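Local coordinates for protein sulfoquinovosidase (Escherichia coli, PDB 5AEG) that hydrolyses sulfoquinovosyl diacylglycerides and simpler sulfoquinovosides to release sulfoquinovose, which feeds bacterial sulfoglycolysis, at residues F205-S208 against Y212-L215; F136-F139 against G143-F146. All blocks are in the same frame, centred on the assembly; numbering follows the deposited sequence.

Contacts 1 and 2 are neighbours in the N-terminal galactose mutarotase-like domain, about 11 Å apart between centres, and both reach one run of antiparallel strands. Contact 1 joins strands 203-206 and 212-217 as a hairpin; contact 2 sets the loop at 136-139 against the start of strand 145-148, which pairs with 203-206 on its other edge. Phe146 N to Phe205 O and Gly143 N to Phe207 O probably tie the two together as hydrogen bonds. Both contacts are partly buried. Contact 1 combines backbone bonds with an apolar, largely aromatic face and a charged, hydrated face, whereas contact 2 depends on a few side chains touching across a wider gap.

Contact 1: residues F205-S208 against Y212-L215; sequences FDFS and YHEL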
loop_
_atom_site.group_PDB
_atom_site.type_symbol
_atom_site.label_atom_id
_atom_site.label_comp_id
_atom_site.label_asym_id
_atom_site.label_seq_id
_atom_site.Cartn_x
_atom_site.Cartn_y
_atom_site.Cartn_z
ATOM N N PHE A 205 -5.776 0.301 16.393
ATOM C CA PHE A 205 -4.453 0.216 17.095
ATOM C C PHE A 205 -4.131 1.551 17.651
ATOM O O PHE A 205 -3.896 2.496 16.883
ATOM C CB PHE A 205 -3.359 -0.315 16.150
ATOM C CG PHE A 205 -3.332 -1.812 15.910
ATOM C CD1 PHE A 205 -4.428 -2.640 16.145
ATOM C CD2 PHE A 205 -2.221 -2.368 15.313
ATOM C CE1 PHE A 205 -4.359 -3.974 15.866
ATOM C CE2 PHE A 205 -2.131 -3.746 15.090
ATOM C CZ PHE A 205 -3.210 -4.546 15.332
ATOM N N ASP A 206 -4.146 1.691 19.001
ATOM C CA ASP A 206 -4.032 2.986 19.610
ATOM C C ASP A 206 -2.616 3.105 20.202
ATOM O O ASP A 206 -2.222 2.412 21.148
ATOM C CB ASP A 206 -5.127 3.192 20.641
ATOM C CG ASP A 206 -5.073 4.542 21.288
ATOM O OD1 ASP A 206 -4.254 5.408 20.922
ATOM O OD2 ASP A 206 -5.912 4.800 22.133
ATOM N N PHE A 207 -1.822 3.989 19.610
ATOM C CA PHE A 207 -0.443 4.203 20.011
ATOM C C PHE A 207 -0.256 5.508 20.761
ATOM O O PHE A 207 0.861 6.037 20.823
ATOM C CB PHE A 207 0.481 4.100 18.754
ATOM C CG PHE A 207 0.420 2.793 18.051
ATOM C CD1 PHE A 207 0.843 1.624 18.667
ATOM C CD2 PHE A 207 -0.090 2.703 16.765
ATOM C CE1 PHE A 207 0.812 0.446 17.994
ATOM C CE2 PHE A 207 -0.180 1.531 16.117
ATOM C CZ PHE A 207 0.277 0.381 16.727
ATOM N N SER A 208 -1.310 5.994 21.392
ATOM C CA SER A 208 -1.365 7.326 22.029
ATOM C C SER A 208 -0.746 7.343 23.432
ATOM O O SER A 208 -0.176 8.346 23.881
ATOM C CB SER A 208 -2.823 7.768 22.224
ATOM O OG SER A 208 -3.298 8.012 20.938
ATOM N N TYR A 212 1.524 2.165 27.245
ATOM C CA TYR A 212 0.990 0.992 26.663
ATOM C C TYR A 212 0.395 1.285 25.248
ATOM O O TYR A 212 -0.024 2.379 24.950
ATOM C CB TYR A 212 -0.110 0.351 27.574
ATOM C CG TYR A 212 -1.223 1.288 27.847
ATOM C CD1 TYR A 212 -2.310 1.368 26.938
ATOM C CD2 TYR A 212 -1.214 2.138 28.952
ATOM C CE1 TYR A 212 -3.324 2.258 27.134
ATOM C CE2 TYR A 212 -2.261 3.051 29.178
ATOM C CZ TYR A 212 -3.321 3.065 28.247
ATOM O OH TYR A 212 -4.348 3.891 28.322
ATOM N N HIS A 213 0.395 0.255 24.457
ATOM C CA HIS A 213 -0.366 0.260 23.172
ATOM C C HIS A 213 -1.700 -0.430 23.450
ATOM O O HIS A 213 -1.708 -1.437 24.171
ATOM C CB HIS A 213 0.387 -0.547 22.158
ATOM C CG HIS A 213 1.809 -0.107 21.980
ATOM N ND1 HIS A 213 2.201 1.207 21.993
ATOM C CD2 HIS A 213 2.928 -0.833 21.822
ATOM C CE1 HIS A 213 3.497 1.277 21.817
ATOM N NE2 HIS A 213 3.972 0.047 21.727
ATOM N N GLU A 214 -2.789 0.032 22.883
ATOM C CA GLU A 214 -4.057 -0.687 23.128
ATOM C C GLU A 214 -4.596 -1.076 21.787
ATOM O O GLU A 214 -4.831 -0.194 20.899
ATOM C CB GLU A 214 -5.066 0.218 23.831
ATOM C CG GLU A 214 -6.386 -0.557 24.169
ATOM C CD GLU A 214 -7.269 0.207 25.116
ATOM O OE1 GLU A 214 -8.000 1.094 24.632
ATOM O OE2 GLU A 214 -7.200 -0.007 26.337
ATOM N N LEU A 215 -4.818 -2.363 21.630
ATOM C CA LEU A 215 -5.309 -2.972 20.433
ATOM C C LEU A 215 -6.754 -3.391 20.658
ATOM O O LEU A 215 -7.032 -4.293 21.501
ATOM C CB LEU A 215 -4.485 -4.167 20.109
ATOM C CG LEU A 215 -2.945 -4.008 20.134
ATOM C CD1 LEU A 215 -2.355 -5.299 19.609
ATOM C CD2 LEU A 215 -2.487 -2.866 19.319
HETATM O O HOH W 1 -2.145 3.622 23.765
HETATM O O HOH W 2 -7.738 2.778 22.392
#
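Asp206 O is gripped by several groups: Glu214 N donates to it at 3.0 Å, a water that also donates to Tyr212 O adds a second bond, and His213 CA supplies a longer CA-H...O contact. With the return bond from Asp206 N to Glu214 O, 2.8 Å, Asp206 and Glu214 form a hydrogen-bonded pair of the antiparallel beta hairpin of strands 203-206 and 212-217, part of the N-terminal domain. Phe205 and Leu215 are the adjoining non-hydrogen-bonded pair, with both side chains on the buried face. There Leu215 CD2 lies over one face of the Phe205 ring in a CH-pi contact, 3.8 Å from the ring centroid and displaced toward CG and CD1. Nearer the turn, Phe207 points its edge at the face of His213 in a T-shaped pair whose planes meet at 75°. Its closest approach is Phe207 CD1 to His213 ND1, 3.6 Å, and both rings also pack on Ile129 of strand 129-133. The opposite face is polar. Asp206 OD2 and Glu214 OE1 are 4.9 Å apart, with a water within hydrogen-bonding distance of both, while Glu214 OE2 forms a salt bridge with Arg120, which probably offsets some of the repulsion expected if both carboxylates are charged. Asp206 holds CG anti to its own N (chi1 -179°), which swings the carboxylate forward along the chain toward Ser208. The result is an Asx turn with a doubly gripped acceptor: Ser208 N reaches Asp206 OD1 from above the carboxylate plane at 3.0 Å, and Ser208 OG meets it nearly in line with the C-O bond at 2.8 Å.

Contact 2: residues F136-F139 against G143-F146; sequences FSYF and GKPF
Tyr138 and Phe146 make the close-packed part of this contact: Phe146 CZ comes within 4.0 Å of Tyr138 CD2 and 4.1 Å of Tyr138 CB. Phe146 offers its edge, and the two side chains cross at about a right angle. The arrangement brings the loop that follows strand 129-133 against the beginning of strand 145-148, an outer strand of the N-terminal domain that is hydrogen-bonded to strand 203-206. The backbones stay well apart, the nearest pair being Tyr138 CA and Lys144 CA at 9.3 Å, and the gap is spanned by side chains alone. Phe146 is buried and also rests on Leu141; the same loop packs through Phe139 on Leu491 and Met495 of helix 486-495. Toward the partly exposed side the packing is looser. Lys144 CG lies over one face of the Tyr138 ring, offset toward the rim, and the chain then bends at chi2 (-73°) and chi3 (-103°), which carries CE back to the phenol end, 3.6 Å from Tyr138 OH. Lys144 NZ is 4.1 Å from Tyr138 OH, too far for a hydrogen bond; the lysine also makes a cation-pi contact with Tyr177. An alanine in place of Tyr138 would be likely to strip Phe146 CZ and the Lys144 methylenes of the ring they lean on, opening a gap between loop and strand. The segments meet through van der Waals contacts, without hydrogen bonds between them, and Tyr138 takes part in every one; toward this ring the lysine contributes mainly its hydrocarbon chain, while its charge has a partner in the ring of Tyr177.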
loop_
_atom_site.group_PDB
_atom_site.type_symbol
_atom_site.label_atom_id
_atom_site.label_comp_id
_atom_site.label_asym_id
_atom_site.label_seq_id
_atom_site.Cartn_x
_atom_site.Cartn_y
_atom_site.Cartn_z
ATOM N N PHE A 136 -0.369 7.355 5.021
ATOM C CA PHE A 136 -0.038 8.507 4.184
ATOM C C PHE A 136 0.178 9.826 4.915
ATOM O O PHE A 136 0.706 10.762 4.312
ATOM C CB PHE A 136 -1.186 8.670 3.147
ATOM C CG PHE A 136 -1.232 7.640 2.074
ATOM C CD1 PHE A 136 -1.958 6.461 2.271
ATOM C CD2 PHE A 136 -0.673 7.875 0.817
ATOM C CE1 PHE A 136 -2.042 5.501 1.307
ATOM C CE2 PHE A 136 -0.790 6.948 -0.162
ATOM C CZ PHE A 136 -1.462 5.746 0.092
ATOM N N SER A 137 -0.292 9.980 6.167
ATOM C CA SER A 137 -0.069 11.178 6.957
ATOM C C SER A 137 0.988 11.056 8.059
ATOM O O SER A 137 1.544 12.067 8.522
ATOM C CB SER A 137 -1.383 11.626 7.647
ATOM O OG SER A 137 -2.380 11.989 6.690
ATOM N N TYR A 138 1.251 9.834 8.498
ATOM C CA TYR A 138 2.186 9.547 9.582
ATOM C C TYR A 138 3.054 8.397 9.133
ATOM O O TYR A 138 2.558 7.471 8.448
ATOM C CB TYR A 138 1.439 9.169 10.872
ATOM C CG TYR A 138 0.761 10.378 11.476
ATOM C CD1 TYR A 138 1.503 11.370 12.109
ATOM C CD2 TYR A 138 -0.619 10.581 11.314
ATOM C CE1 TYR A 138 0.877 12.551 12.580
ATOM C CE2 TYR A 138 -1.246 11.697 11.816
ATOM C CZ TYR A 138 -0.521 12.671 12.449
ATOM O OH TYR A 138 -1.215 13.756 12.912
ATOM N N PHE A 139 4.353 8.438 9.493
ATOM C CA PHE A 139 5.163 7.233 9.353
ATOM C C PHE A 139 5.338 6.707 10.761
ATOM O O PHE A 139 4.833 5.599 11.079
ATOM C CB PHE A 139 6.502 7.531 8.618
ATOM C CG PHE A 139 7.453 6.363 8.572
ATOM C CD1 PHE A 139 7.009 5.034 8.359
ATOM C CD2 PHE A 139 8.831 6.597 8.766
ATOM C CE1 PHE A 139 7.893 3.949 8.373
ATOM C CE2 PHE A 139 9.716 5.535 8.757
ATOM C CZ PHE A 139 9.253 4.209 8.523
ATOM N N GLY A 143 1.630 8.367 19.344
ATOM C CA GLY A 143 0.868 9.543 19.641
ATOM C C GLY A 143 -0.571 9.514 19.128
ATOM O O GLY A 143 -1.359 10.325 19.540
ATOM N N LYS A 144 -0.938 8.547 18.295
ATOM C CA LYS A 144 -2.245 8.568 17.664
ATOM C C LYS A 144 -2.842 7.190 17.577
ATOM O O LYS A 144 -2.102 6.170 17.537
ATOM C CB LYS A 144 -2.116 9.058 16.193
ATOM C CG LYS A 144 -1.613 10.474 16.002
ATOM C CD LYS A 144 -2.695 11.464 16.393
ATOM C CE LYS A 144 -3.408 12.079 15.185
ATOM N NZ LYS A 144 -4.287 13.213 15.612
ATOM N N PRO A 145 -4.188 7.130 17.418
ATOM C CA PRO A 145 -4.870 5.909 17.109
ATOM C C PRO A 145 -5.113 5.721 15.620
ATOM O O PRO A 145 -5.305 6.681 14.883
ATOM C CB PRO A 145 -6.186 6.050 17.923
ATOM C CG PRO A 145 -6.507 7.551 17.763
ATOM C CD PRO A 145 -5.137 8.194 17.819
ATOM N N PHE A 146 -5.092 4.473 15.211
ATOM C CA PHE A 146 -5.291 4.069 13.811
ATOM C C PHE A 146 -6.335 2.985 13.706
ATOM O O PHE A 146 -6.040 1.772 13.827
ATOM C CB PHE A 146 -3.986 3.668 13.121
ATOM C CG PHE A 146 -3.017 4.817 13.023
ATOM C CD1 PHE A 146 -2.229 5.129 14.127
ATOM C CD2 PHE A 146 -2.921 5.587 11.872
ATOM C CE1 PHE A 146 -1.372 6.194 14.097
ATOM C CE2 PHE A 146 -2.079 6.694 11.852
ATOM C CZ PHE A 146 -1.329 7.017 12.971
#